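Local atomic coordinates of N-acetylmuramoyl-L-alanine amidase (PDB entry 7AGM), a protein that is a zinc-dependent N-acetylmuramoyl-L-alanine amidase, which hydrolyses the amide bond between the glycan and the stem peptide of peptidoglycan. Residues A[106-111]-A[184-189]. Numbering follows the deposited sequence.
Sequences IHADGG and GNMKNP. With ZN (zinc ion), chain C.
The amide oxygen of N185 is gripped from two sides: G111 N donates to OD1 over 2.9 Å from one face of the amide plane, K187 N over 2.9 Å from the opposite face. Each donor stands well out of the plane, on its own face, rather than on a lone pair; the bond from K187 makes an Asx turn. On the same amide, ND2 of N185 gives a weak bond to G111 O at 3.2 Å and a hydrogen bond to G115 O, so both ends of the side chain are held and its rotation is fixed. With CG anti to the backbone N (chi1 178°), the group lies alongside the departing 110-111 backbone.

Here two neighbouring parallel strands of the central mixed sheet, 102-109 and 178-185, reach their C-terminal ends. D109 pairs with N185 in a parallel bridge, its N bonding to G184 O at 2.8 Å and its O accepting from M186 N at 2.8 Å, the residues on either side of N185. D109 OD2 is hydrogen-bonded to Y156 OH. A type I turn runs from N185 to N188, whose side chain N-caps helix 189-196.

M186 lays CG against A108 CB at 3.6 Å, its SD slightly farther off; E52 of helix 52-69 and M195 of helix 189-196 also touch this side chain. H107, the neighbour of A108 in the strand, binds zinc through ND1 at 2.0 Å, with H17 and E52 completing the protein ligands; a zinc-bound water donates to A108 O at 2.8 Å.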
loop_
_atom_site.group_PDB
_atom_site.type_symbol
_atom_site.label_atom_id
_atom_site.label_comp_id
_atom_site.label_asym_id
_atom_site.label_seq_id
_atom_site.Cartn_x
_atom_site.Cartn_y
_atom_site.Cartn_z
ATOM N N ILE A 106 -1.465 -1.251 0.533
ATOM C CA ILE A 106 -2.465 -0.572 -0.285
ATOM C C ILE A 106 -3.484 0.092 0.628
ATOM O O ILE A 106 -4.071 -0.568 1.501
ATOM C CB ILE A 106 -3.120 -1.537 -1.286
ATOM C CG1 ILE A 106 -2.065 -2.061 -2.267
ATOM C CG2 ILE A 106 -4.233 -0.834 -2.036
ATOM C CD1 ILE A 106 -2.606 -3.047 -3.298
ATOM N N HIS A 107 -3.697 1.398 0.422
ATOM C CA HIS A 107 -4.514 2.226 1.294
ATOM C C HIS A 107 -5.355 3.176 0.461
ATOM O O HIS A 107 -5.167 3.320 -0.754
ATOM C CB HIS A 107 -3.657 3.058 2.253
ATOM C CG HIS A 107 -3.132 2.269 3.402
ATOM N ND1 HIS A 107 -3.660 2.368 4.669
ATOM C CD2 HIS A 107 -2.139 1.349 3.473
ATOM C CE1 HIS A 107 -3.014 1.544 5.474
ATOM N NE2 HIS A 107 -2.084 0.916 4.774
ATOM N N ALA A 108 -6.269 3.857 1.150
ATOM C CA ALA A 108 -6.971 5.010 0.605
ATOM C C ALA A 108 -7.053 6.079 1.683
ATOM O O ALA A 108 -7.117 5.775 2.877
ATOM C CB ALA A 108 -8.379 4.665 0.107
ATOM N N ASP A 109 -7.063 7.332 1.247
ATOM C CA ASP A 109 -6.804 8.473 2.104
ATOM C C ASP A 109 -8.080 9.244 2.409
ATOM O O ASP A 109 -9.115 9.088 1.751
ATOM C CB ASP A 109 -5.821 9.414 1.402
ATOM C CG ASP A 109 -5.080 10.311 2.357
ATOM O OD1 ASP A 109 -5.055 10.018 3.577
ATOM O OD2 ASP A 109 -4.522 11.315 1.873
ATOM N N GLY A 110 -7.985 10.088 3.431
ATOM C CA GLY A 110 -8.999 11.081 3.709
ATOM C C GLY A 110 -8.402 12.471 3.704
ATOM O O GLY A 110 -7.634 12.823 4.606
ATOM N N GLY A 111 -8.720 13.261 2.683
ATOM C CA GLY A 111 -8.225 14.612 2.576
ATOM C C GLY A 111 -9.332 15.578 2.206
ATOM O O GLY A 111 -10.515 15.210 2.170
ATOM N N GLY A 184 -6.120 7.112 -3.556
ATOM C CA GLY A 184 -6.951 8.276 -3.806
ATOM C C GLY A 184 -7.561 8.755 -2.510
ATOM O O GLY A 184 -7.288 8.218 -1.432
ATOM N N ASN A 185 -8.413 9.770 -2.637
ATOM C CA ASN A 185 -9.074 10.403 -1.501
ATOM C C ASN A 185 -10.520 9.906 -1.453
ATOM O O ASN A 185 -11.320 10.225 -2.338
ATOM C CB ASN A 185 -9.030 11.918 -1.681
ATOM C CG ASN A 185 -9.728 12.670 -0.563
ATOM O OD1 ASN A 185 -10.134 12.084 0.441
ATOM N ND2 ASN A 185 -9.848 13.991 -0.726
ATOM N N MET A 186 -10.856 9.146 -0.408
ATOM C CA MET A 186 -12.218 8.628 -0.282
ATOM C C MET A 186 -13.246 9.738 -0.115
ATOM O O MET A 186 -14.440 9.500 -0.342
ATOM C CB MET A 186 -12.324 7.662 0.900
ATOM C CG MET A 186 -11.347 6.495 0.819
ATOM S SD MET A 186 -11.902 5.031 1.734
ATOM C CE MET A 186 -12.904 4.161 0.511
ATOM N N LYS A 187 -12.815 10.929 0.291
ATOM C CA LYS A 187 -13.706 12.066 0.471
ATOM C C LYS A 187 -13.929 12.863 -0.807
ATOM O O LYS A 187 -14.735 13.799 -0.799
ATOM C CB LYS A 187 -13.163 12.993 1.563
ATOM C CG LYS A 187 -12.859 12.287 2.871
ATOM C CD LYS A 187 -14.107 11.652 3.454
ATOM C CE LYS A 187 -13.809 11.011 4.800
ATOM N NZ LYS A 187 -14.987 10.247 5.308
ATOM N N ASN A 188 -13.245 12.523 -1.893
ATOM C CA ASN A 188 -13.375 13.197 -3.180
ATOM C C ASN A 188 -14.413 12.475 -4.046
ATOM O O ASN A 188 -14.442 11.242 -4.072
ATOM C CB ASN A 188 -12.031 13.207 -3.907
ATOM C CG ASN A 188 -12.144 13.706 -5.330
ATOM O OD1 ASN A 188 -12.211 12.917 -6.270
ATOM N ND2 ASN A 188 -12.168 15.023 -5.499
ATOM N N PRO A 189 -15.274 13.209 -4.765
ATOM C CA PRO A 189 -16.317 12.531 -5.560
ATOM C C PRO A 189 -15.796 11.618 -6.660
ATOM O O PRO A 189 -16.420 10.580 -6.928
ATOM C CB PRO A 189 -17.153 13.694 -6.116
ATOM C CG PRO A 189 -16.973 14.792 -5.122
ATOM C CD PRO A 189 -15.541 14.650 -4.613
HETATM ZN ZN ZN C . -5.148 3.539 5.426
HETATM O O HOH W 1 -4.925 5.405 4.546
HETATM O O HOH W 2 -6.002 5.082 6.646
HETATM O O HOH W 3 -3.715 4.357 6.924
#